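Local coordinates for putative ABC transporter, periplasmic binding protein, amino acid (Neisseria gonorrhoeae, PDB 2YJP), which binds L-cysteine as the periplasmic solute receptor of what is probably an ABC transporter for this amino acid, at residues Q165-N170 against V186-F191; D136-Y141 against W253-I258; Q78-E83 against K273-V278. The protein carries 1 engineered substitution. One frame throughout, in Å; residues are numbered along the deposited sequence.

Interaction 1. Residues Q165-N170 against V186-F191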
loop_
_atom_site.group_PDB
_atom_site.type_symbol
_atom_site.label_atom_id
_atom_site.label_comp_id
_atom_site.label_asym_id
_atom_site.label_seq_id
_atom_site.Cartn_x
_atom_site.Cartn_y
_atom_site.Cartn_z
ATOM N N GLN A 165 18.214 -14.727 -14.771
ATOM C CA GLN A 165 16.793 -14.904 -14.545
ATOM C C GLN A 165 16.105 -13.542 -14.279
ATOM O O GLN A 165 16.774 -12.553 -14.025
ATOM C CB GLN A 165 16.573 -15.871 -13.386
ATOM C CG GLN A 165 17.224 -17.244 -13.579
ATOM C CD GLN A 165 16.322 -18.265 -14.278
ATOM O OE1 GLN A 165 15.691 -17.980 -15.305
ATOM N NE2 GLN A 165 16.257 -19.469 -13.712
ATOM N N THR A 166 14.776 -13.523 -14.300
ATOM C CA THR A 166 14.004 -12.311 -14.190
ATOM C C THR A 166 13.225 -12.209 -12.868
ATOM O O THR A 166 12.598 -13.177 -12.455
ATOM C CB THR A 166 13.052 -12.196 -15.416
ATOM O OG1 THR A 166 13.832 -12.024 -16.605
ATOM C CG2 THR A 166 12.110 -11.006 -15.318
ATOM N N LEU A 167 13.291 -11.047 -12.214
ATOM C CA LEU A 167 12.463 -10.770 -11.039
ATOM C C LEU A 167 11.335 -9.835 -11.424
ATOM O O LEU A 167 11.564 -8.827 -12.112
ATOM C CB LEU A 167 13.312 -10.159 -9.908
ATOM C CG LEU A 167 12.659 -9.771 -8.599
ATOM C CD1 LEU A 167 12.104 -10.992 -7.827
ATOM C CD2 LEU A 167 13.681 -9.000 -7.765
ATOM N N LEU A 168 10.107 -10.194 -11.024
ATOM C CA LEU A 168 8.935 -9.343 -11.284
ATOM C C LEU A 168 8.701 -8.310 -10.163
ATOM O O LEU A 168 8.809 -8.626 -8.960
ATOM C CB LEU A 168 7.685 -10.202 -11.410
ATOM C CG LEU A 168 7.799 -11.203 -12.562
ATOM C CD1 LEU A 168 6.730 -12.271 -12.547
ATOM C CD2 LEU A 168 7.719 -10.441 -13.848
ATOM N N VAL A 169 8.425 -7.068 -10.550
ATOM C CA VAL A 169 8.016 -6.093 -9.582
ATOM C C VAL A 169 6.892 -5.235 -10.192
ATOM O O VAL A 169 6.837 -5.033 -11.443
ATOM C CB VAL A 169 9.188 -5.113 -9.163
ATOM C CG1 VAL A 169 10.236 -5.818 -8.331
ATOM C CG2 VAL A 169 9.818 -4.371 -10.404
ATOM N N ASN A 170 6.042 -4.706 -9.299
ATOM C CA ASN A 170 5.054 -3.708 -9.672
ATOM C C ASN A 170 5.825 -2.398 -9.825
ATOM O O ASN A 170 6.545 -1.997 -8.891
ATOM C CB ASN A 170 3.942 -3.675 -8.636
ATOM C CG ASN A 170 2.886 -2.585 -8.870
ATOM O OD1 ASN A 170 2.405 -2.045 -8.005
ATOM N ND2 ASN A 170 2.489 -2.364 -10.016
ATOM N N VAL A 186 20.413 -7.638 -10.607
ATOM C CA VAL A 186 19.202 -8.425 -10.782
ATOM C C VAL A 186 18.332 -7.813 -11.884
ATOM O O VAL A 186 17.929 -6.628 -11.798
ATOM C CB VAL A 186 18.349 -8.539 -9.459
ATOM C CG1 VAL A 186 16.990 -9.243 -9.741
ATOM C CG2 VAL A 186 19.143 -9.302 -8.373
ATOM N N LYS A 187 18.026 -8.624 -12.897
ATOM C CA LYS A 187 17.187 -8.205 -13.998
ATOM C C LYS A 187 15.705 -8.090 -13.579
ATOM O O LYS A 187 15.122 -9.051 -13.082
ATOM C CB LYS A 187 17.384 -9.177 -15.155
ATOM C CG LYS A 187 16.441 -8.979 -16.318
ATOM C CD LYS A 187 17.090 -9.401 -17.649
ATOM C CE LYS A 187 16.723 -10.866 -18.049
ATOM N NZ LYS A 187 17.788 -11.955 -17.758
ATOM N N LEU A 188 15.108 -6.915 -13.789
ATOM C CA LEU A 188 13.714 -6.648 -13.415
ATOM C C LEU A 188 12.780 -6.562 -14.618
ATOM O O LEU A 188 13.080 -5.915 -15.638
ATOM C CB LEU A 188 13.602 -5.302 -12.672
ATOM C CG LEU A 188 14.420 -5.161 -11.386
ATOM C CD1 LEU A 188 14.295 -3.717 -10.865
ATOM C CD2 LEU A 188 14.037 -6.283 -10.323
ATOM N N LEU A 189 11.625 -7.173 -14.462
ATOM C CA LEU A 189 10.516 -6.981 -15.380
ATOM C C LEU A 189 9.370 -6.321 -14.606
ATOM O O LEU A 189 8.869 -6.852 -13.635
ATOM C CB LEU A 189 10.061 -8.314 -15.960
ATOM C CG LEU A 189 8.941 -8.271 -17.000
ATOM C CD1 LEU A 189 9.381 -7.618 -18.224
ATOM C CD2 LEU A 189 8.645 -9.604 -17.517
ATOM N N LYS A 190 8.960 -5.147 -15.069
ATOM C CA LYS A 190 8.041 -4.291 -14.317
ATOM C C LYS A 190 6.662 -4.187 -15.020
ATOM O O LYS A 190 6.575 -4.125 -16.232
ATOM C CB LYS A 190 8.660 -2.907 -14.119
ATOM C CG LYS A 190 10.133 -2.929 -13.834
ATOM C CD LYS A 190 10.650 -1.579 -13.349
ATOM C CE LYS A 190 12.186 -1.604 -13.265
ATOM N NZ LYS A 190 12.814 -0.380 -12.667
ATOM N N PHE A 191 5.585 -4.197 -14.235
ATOM C CA PHE A 191 4.246 -4.036 -14.781
ATOM C C PHE A 191 3.576 -2.937 -13.982
ATOM O O PHE A 191 3.815 -2.835 -12.766
ATOM C CB PHE A 191 3.478 -5.346 -14.596
ATOM C CG PHE A 191 3.981 -6.467 -15.464
ATOM C CD1 PHE A 191 3.500 -6.633 -16.779
ATOM C CD2 PHE A 191 4.954 -7.325 -14.990
ATOM C CE1 PHE A 191 3.999 -7.659 -17.596
ATOM C CE2 PHE A 191 5.471 -8.351 -15.802
ATOM C CZ PHE A 191 4.994 -8.526 -17.076
HETATM O O HOH W 1 18.820 -11.278 -13.163
#
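Leu-167 and Leu-189 share a backbone bond at the middle of two adjacent parallel strands, 166-170 and 187-191. The N of Leu-167 reaches Lys-187 O at 2.8 Å in an almost straight bond, and Leu-189 N donates to Leu-167 O at 2.9 Å. Val-169 continues the ladder, its N bound to Leu-189 O and its O accepting from Phe-191 N.

Both faces are packed, and the one tight spot is Thr-166 CG2 against Leu-189 CB at 3.4 Å. The Leu-167 and Leu-188 side chains lie side by side, CD2 to CD2 at 3.7 Å, on Phe-179 of helix 174-182; Val-169 shares their face. On the other, Leu-168 CD2 meets the edge of the Phe-191 ring at CE2 (3.6 Å), beneath helix 194-202.

The start of the pair is looser. There a water bridges Gln-165 O and Lys-187 N, and the exposed, bent Lys-187 chain lays CE beside Thr-166 OG1. Towards the other end, on the Val-169 face, extended Lys-190 salt-bridges Asp-176.

Helix 174-182 completes the beta-alpha-beta crossover. At the C-terminal end of the strand pair Asn-170 ND2 holds Phe-191 O at 3.1 Å, near the cysteine pocket. Backbone bonds thus set the register, hydrocarbon packs under the helices, and the lysines keep to solvent.

Interaction 2. Residues D136-Y141 against W253-I258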
loop_
_atom_site.group_PDB
_atom_site.type_symbol
_atom_site.label_atom_id
_atom_site.label_comp_id
_atom_site.label_asym_id
_atom_site.label_seq_id
_atom_site.Cartn_x
_atom_site.Cartn_y
_atom_site.Cartn_z
ATOM N N ASP A 136 3.981 15.415 1.278
ATOM C CA ASP A 136 4.064 15.381 2.728
ATOM C C ASP A 136 3.297 14.196 3.304
ATOM O O ASP A 136 2.088 13.992 3.022
ATOM C CB ASP A 136 3.598 16.680 3.396
ATOM C CG ASP A 136 4.561 17.878 3.179
ATOM O OD1 ASP A 136 5.811 17.747 3.303
ATOM O OD2 ASP A 136 4.037 18.996 2.948
ATOM N N PHE A 137 3.996 13.428 4.147
ATOM C CA PHE A 137 3.414 12.268 4.823
ATOM C C PHE A 137 2.856 12.641 6.179
ATOM O O PHE A 137 3.556 13.267 6.989
ATOM C CB PHE A 137 4.469 11.198 5.009
ATOM C CG PHE A 137 4.807 10.467 3.731
ATOM C CD1 PHE A 137 3.976 9.427 3.248
ATOM C CD2 PHE A 137 5.976 10.794 3.012
ATOM C CE1 PHE A 137 4.318 8.731 2.072
ATOM C CE2 PHE A 137 6.305 10.110 1.848
ATOM C CZ PHE A 137 5.492 9.081 1.371
ATOM N N ALA A 138 1.593 12.269 6.418
ATOM C CA ALA A 138 1.034 12.346 7.785
ATOM C C ALA A 138 1.550 11.226 8.662
ATOM O O ALA A 138 2.283 10.390 8.203
ATOM C CB ALA A 138 -0.475 12.302 7.735
ATOM N N ASP A 139 1.139 11.203 9.914
ATOM C CA ASP A 139 1.408 10.108 10.823
ATOM C C ASP A 139 1.130 8.766 10.229
ATOM O O ASP A 139 0.026 8.548 9.746
ATOM C CB ASP A 139 0.478 10.184 12.028
ATOM C CG ASP A 139 0.885 11.231 13.011
ATOM O OD1 ASP A 139 1.849 11.997 12.726
ATOM O OD2 ASP A 139 0.220 11.279 14.070
ATOM N N PRO A 140 2.097 7.840 10.378
ATOM C CA PRO A 140 1.956 6.462 9.872
ATOM C C PRO A 140 0.845 5.726 10.582
ATOM O O PRO A 140 0.588 5.994 11.787
ATOM C CB PRO A 140 3.295 5.801 10.166
ATOM C CG PRO A 140 4.071 6.746 11.012
ATOM C CD PRO A 140 3.335 8.070 11.132
ATOM N N TYR A 141 0.192 4.819 9.843
ATOM C CA TYR A 141 -0.774 3.906 10.429
ATOM C C TYR A 141 -0.368 2.430 10.399
ATOM O O TYR A 141 -0.903 1.636 11.172
ATOM C CB TYR A 141 -2.173 4.108 9.827
ATOM C CG TYR A 141 -2.258 3.944 8.359
ATOM C CD1 TYR A 141 -2.077 5.039 7.527
ATOM C CD2 TYR A 141 -2.545 2.701 7.767
ATOM C CE1 TYR A 141 -2.161 4.931 6.178
ATOM C CE2 TYR A 141 -2.664 2.578 6.366
ATOM C CZ TYR A 141 -2.444 3.712 5.580
ATOM O OH TYR A 141 -2.535 3.665 4.195
ATOM N N TRP A 253 -4.597 18.303 9.971
ATOM C CA TRP A 253 -5.863 17.630 10.222
ATOM C C TRP A 253 -5.776 16.113 10.140
ATOM O O TRP A 253 -6.286 15.429 11.035
ATOM C CB TRP A 253 -6.924 18.117 9.246
ATOM C CG TRP A 253 -8.250 17.614 9.610
ATOM C CD1 TRP A 253 -9.096 18.111 10.566
ATOM C CD2 TRP A 253 -8.889 16.471 9.061
ATOM N NE1 TRP A 253 -10.244 17.352 10.604
ATOM C CE2 TRP A 253 -10.139 16.344 9.691
ATOM C CE3 TRP A 253 -8.539 15.557 8.066
ATOM C CZ2 TRP A 253 -11.030 15.311 9.380
ATOM C CZ3 TRP A 253 -9.417 14.539 7.761
ATOM C CH2 TRP A 253 -10.640 14.416 8.413
ATOM N N VAL A 254 -5.122 15.597 9.089
ATOM C CA VAL A 254 -4.841 14.153 8.945
ATOM C C VAL A 254 -4.077 13.561 10.140
ATOM O O VAL A 254 -4.477 12.518 10.678
ATOM C CB VAL A 254 -4.190 13.771 7.579
ATOM C CG1 VAL A 254 -3.953 12.243 7.465
ATOM C CG2 VAL A 254 -5.122 14.134 6.422
ATOM N N ASN A 255 -3.020 14.239 10.577
ATOM C CA ASN A 255 -2.242 13.831 11.774
ATOM C C ASN A 255 -3.132 13.627 13.025
ATOM O O ASN A 255 -3.033 12.598 13.677
ATOM C CB ASN A 255 -1.185 14.883 12.115
ATOM C CG ASN A 255 -0.012 14.868 11.149
ATOM O OD1 ASN A 255 0.176 13.919 10.397
ATOM N ND2 ASN A 255 0.786 15.935 11.174
ATOM N N GLY A 256 -3.976 14.624 13.342
ATOM C CA GLY A 256 -4.870 14.585 14.474
ATOM C C GLY A 256 -5.871 13.437 14.334
ATOM O O GLY A 256 -6.173 12.729 15.287
ATOM N N GLU A 257 -6.373 13.255 13.125
ATOM C CA GLU A 257 -7.248 12.110 12.836
ATOM C C GLU A 257 -6.609 10.745 13.021
ATOM O O GLU A 257 -7.246 9.882 13.611
ATOM C CB GLU A 257 -7.764 12.195 11.426
ATOM C CG GLU A 257 -8.768 13.273 11.221
ATOM C CD GLU A 257 -10.082 12.902 11.844
ATOM O OE1 GLU A 257 -10.546 11.764 11.558
ATOM O OE2 GLU A 257 -10.635 13.718 12.636
ATOM N N ILE A 258 -5.385 10.552 12.515
ATOM C CA ILE A 258 -4.676 9.294 12.701
ATOM C C ILE A 258 -4.445 9.002 14.178
ATOM O O ILE A 258 -4.657 7.877 14.621
ATOM C CB ILE A 258 -3.333 9.235 11.932
ATOM C CG1 ILE A 258 -3.587 9.272 10.415
ATOM C CG2 ILE A 258 -2.506 7.971 12.314
ATOM C CD1 ILE A 258 -4.511 8.140 9.843
#
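Asn-255 and Asp-139 make the one hydrogen bond between 136-141 and 253-258. Asn-255 OD1 accepts from the backbone N of Asp-139 at 2.9 Å, with the donor tilted 29° out of the carbonyl plane. Its CG stands beside its own backbone N (chi1 -74°), which swings the amide from the flank of the helix to the loop. Asparagine suits this place because its short arm carries an acceptor just far enough to meet a main-chain N-H.

A second set of polar atoms merely lies close. Asp-139 OD1 and Asn-255 OD1 are both acceptors, 3.5 Å apart and not bonded; the side chains cross at about a right angle, with their planes 20° apart.

The remaining contacts are van der Waals packing. Ala-138 CB and Val-254 CG1 form the apolar pair at 3.5 Å, closer than usual for two carbons; alanine's small CB lets the loop come this near. Ile-258, one helical turn beyond Val-254, brings its CG2 branch to Asp-139 CB at 3.7 Å and to the carbonyl oxygens of Asp-139 and Pro-140. Pro-140 O has a hydrogen bond from Lys-262, further along the same helix.

The contact docks the loop after strand 135-137, which pairs with 237-244 in the mixed sheet, on helix 248-264, away from the cysteine pocket. The amide helps to hold this loop, together with Lys-262 and strand 237-244, while valine and isoleucine fit it by shape.

Interaction 3. Residues Q78-E83 against K273-V278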
loop_
_atom_site.group_PDB
_atom_site.type_symbol
_atom_site.label_atom_id
_atom_site.label_comp_id
_atom_site.label_asym_id
_atom_site.label_seq_id
_atom_site.Cartn_x
_atom_site.Cartn_y
_atom_site.Cartn_z
ATOM N N GLN A 78 -12.964 -1.536 -1.012
ATOM C CA GLN A 78 -12.864 -2.237 0.266
ATOM C C GLN A 78 -11.380 -2.315 0.636
ATOM O O GLN A 78 -10.508 -2.048 -0.194
ATOM C CB GLN A 78 -13.391 -3.679 0.192
ATOM C CG GLN A 78 -14.869 -3.901 -0.229
ATOM C CD GLN A 78 -15.880 -3.297 0.766
ATOM O OE1 GLN A 78 -15.525 -2.954 1.904
ATOM N NE2 GLN A 78 -17.155 -3.148 0.314
ATOM N N GLY A 79 -11.114 -2.722 1.886
ATOM C CA GLY A 79 -9.789 -2.957 2.377
ATOM C C GLY A 79 -9.396 -2.018 3.494
ATOM O O GLY A 79 -10.077 -1.030 3.794
ATOM N N PHE A 80 -8.247 -2.314 4.089
ATOM C CA PHE A 80 -7.783 -1.589 5.239
ATOM C C PHE A 80 -7.627 -0.077 4.990
ATOM O O PHE A 80 -8.089 0.722 5.803
ATOM C CB PHE A 80 -6.470 -2.252 5.675
ATOM C CG PHE A 80 -5.853 -1.684 6.909
ATOM C CD1 PHE A 80 -6.510 -1.720 8.132
ATOM C CD2 PHE A 80 -4.560 -1.185 6.854
ATOM C CE1 PHE A 80 -5.874 -1.230 9.310
ATOM C CE2 PHE A 80 -3.903 -0.662 8.005
ATOM C CZ PHE A 80 -4.574 -0.675 9.251
ATOM N N ASP A 81 -6.967 0.325 3.910
ATOM C CA ASP A 81 -6.752 1.745 3.599
ATOM C C ASP A 81 -8.109 2.483 3.360
ATOM O O ASP A 81 -8.278 3.675 3.683
ATOM C CB ASP A 81 -5.968 1.873 2.280
ATOM C CG ASP A 81 -4.562 1.327 2.335
ATOM O OD1 ASP A 81 -3.841 1.456 3.330
ATOM O OD2 ASP A 81 -4.148 0.777 1.312
ATOM N N VAL A 82 -9.049 1.784 2.746
ATOM C CA VAL A 82 -10.371 2.317 2.420
ATOM C C VAL A 82 -11.175 2.554 3.701
ATOM O O VAL A 82 -11.940 3.554 3.826
ATOM C CB VAL A 82 -11.081 1.316 1.473
ATOM C CG1 VAL A 82 -12.560 1.462 1.514
ATOM C CG2 VAL A 82 -10.484 1.437 0.010
ATOM N N GLU A 83 -11.033 1.654 4.664
ATOM C CA GLU A 83 -11.747 1.837 5.909
ATOM C C GLU A 83 -11.269 3.145 6.573
ATOM O O GLU A 83 -12.083 3.931 7.068
ATOM C CB GLU A 83 -11.501 0.657 6.847
ATOM C CG GLU A 83 -12.172 -0.582 6.413
ATOM C CD GLU A 83 -13.702 -0.438 6.418
ATOM O OE1 GLU A 83 -14.329 -0.015 7.393
ATOM O OE2 GLU A 83 -14.331 -0.758 5.440
ATOM N N LYS A 273 -11.480 -5.886 10.861
ATOM C CA LYS A 273 -12.388 -6.089 9.747
ATOM C C LYS A 273 -11.688 -6.607 8.504
ATOM O O LYS A 273 -12.228 -7.445 7.811
ATOM C CB LYS A 273 -13.146 -4.810 9.434
ATOM C CG LYS A 273 -14.151 -4.954 8.310
ATOM C CD LYS A 273 -14.812 -3.604 8.007
ATOM C CE LYS A 273 -15.851 -3.719 6.883
ATOM N NZ LYS A 273 -16.630 -2.459 6.743
ATOM N N THR A 274 -10.492 -6.137 8.211
ATOM C CA THR A 274 -9.951 -6.396 6.880
ATOM C C THR A 274 -8.671 -7.242 6.856
ATOM O O THR A 274 -8.364 -7.860 5.814
ATOM C CB THR A 274 -9.639 -5.059 6.137
ATOM O OG1 THR A 274 -8.548 -4.402 6.790
ATOM C CG2 THR A 274 -10.896 -4.118 6.031
ATOM N N LEU A 275 -7.920 -7.241 7.964
ATOM C CA LEU A 275 -6.601 -7.869 7.997
ATOM C C LEU A 275 -6.593 -9.167 8.804
ATOM O O LEU A 275 -6.023 -10.153 8.352
ATOM C CB LEU A 275 -5.481 -6.912 8.526
ATOM C CG LEU A 275 -5.272 -5.610 7.716
ATOM C CD1 LEU A 275 -4.160 -4.780 8.267
ATOM C CD2 LEU A 275 -4.994 -5.887 6.235
ATOM N N LEU A 276 -7.226 -9.144 9.974
ATOM C CA LEU A 276 -7.308 -10.295 10.819
ATOM C C LEU A 276 -7.902 -11.529 10.112
ATOM O O LEU A 276 -7.418 -12.629 10.366
ATOM C CB LEU A 276 -8.077 -9.988 12.145
ATOM C CG LEU A 276 -8.280 -11.232 13.024
ATOM C CD1 LEU A 276 -7.111 -11.527 13.889
ATOM C CD2 LEU A 276 -9.434 -11.203 13.943
ATOM N N PRO A 277 -8.961 -11.348 9.267
ATOM C CA PRO A 277 -9.486 -12.540 8.585
ATOM C C PRO A 277 -8.425 -13.152 7.652
ATOM O O PRO A 277 -8.424 -14.348 7.405
ATOM C CB PRO A 277 -10.720 -12.010 7.812
ATOM C CG PRO A 277 -11.149 -10.796 8.587
ATOM C CD PRO A 277 -9.826 -10.160 9.024
ATOM N N VAL A 278 -7.510 -12.342 7.172
ATOM C CA VAL A 278 -6.532 -12.832 6.232
ATOM C C VAL A 278 -5.389 -13.543 6.980
ATOM O O VAL A 278 -5.108 -14.732 6.727
ATOM C CB VAL A 278 -6.009 -11.718 5.342
ATOM C CG1 VAL A 278 -4.795 -12.197 4.537
ATOM C CG2 VAL A 278 -7.130 -11.191 4.465
#
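Phe-80 and Thr-274 bring the start of helix 80-93 against the end of helix 266-274. From CB outwards, the phenylalanine passes from one residue to the next: CB, CG and CD1 stay near Thr-274 OG1, while the ring from CG to CE1 and CE2 lies under Leu-275 CD1. CB lies 3.2 Å from Thr-274 OG1 and 4.0 Å from Leu-275 CD2. The ring atoms spread around the CD1 methyl, which sits over the centre of one face, 3.7 Å from the centroid and 10° from the ring normal, in a CH-pi contact. With CG anti to the backbone N (chi1 -177°), the ring is carried out from the helix to receive the methyl squarely. A flat aromatic suits this place, since it offers the leucine a broad face.

Thr-274 serves both sides of its fork. OG1, beside Phe-80, has its hydrogen bond to Ala-270 O, one turn back in its own helix, while CG2 rests on the backbone of Gly-79 (C at 3.6 Å) and slides past Glu-83 CG. Gly-79 occupies the N-cap position, and its positive phi of 116° is one that glycine adopts readily.

Charge closes the outer margin. The fully extended Lys-273 crosses Glu-83 and delivers NZ to OE2 at 3.1 Å from above the carboxylate plane, with a weak second bond to OE1. Glu-83 OE2 also pairs with Lys-86, so two ammonium groups probably share its negative charge.

Within the fold, Phe-80 is wedged between its own helix and helix 266-274, where it also touches Leu-267 and Ala-270, with Leu-289 of the C-terminal region beside it. Leu-275, between helices 266-274 and 276-279, packs onward against Pro-67 and Phe-68, which lie between the short strands 64-65 and 69-71.

How the interactions relate
From the N terminus, the chain first passes 78-83, whose partner 273-278 comes only near the C-terminal end, so interaction 3 closes the widest loop. Within it, interaction 2 joins 136-141 to 253-258, and interaction 1 is nested inside that loop in turn; none cross. Interactions 2 and 3 touch: Tyr-141 OH lies 2.7 Å from Asp-81 OD1, a probable hydrogen bond, and its ring packs on Phe-80. Together they tie helix 80-93 to the successive helices 248-264 and 266-274. Interaction 1 stands apart, its centre 33 Å from that of interaction 2 and across the chain's centre, yet both reach the same mixed sheet.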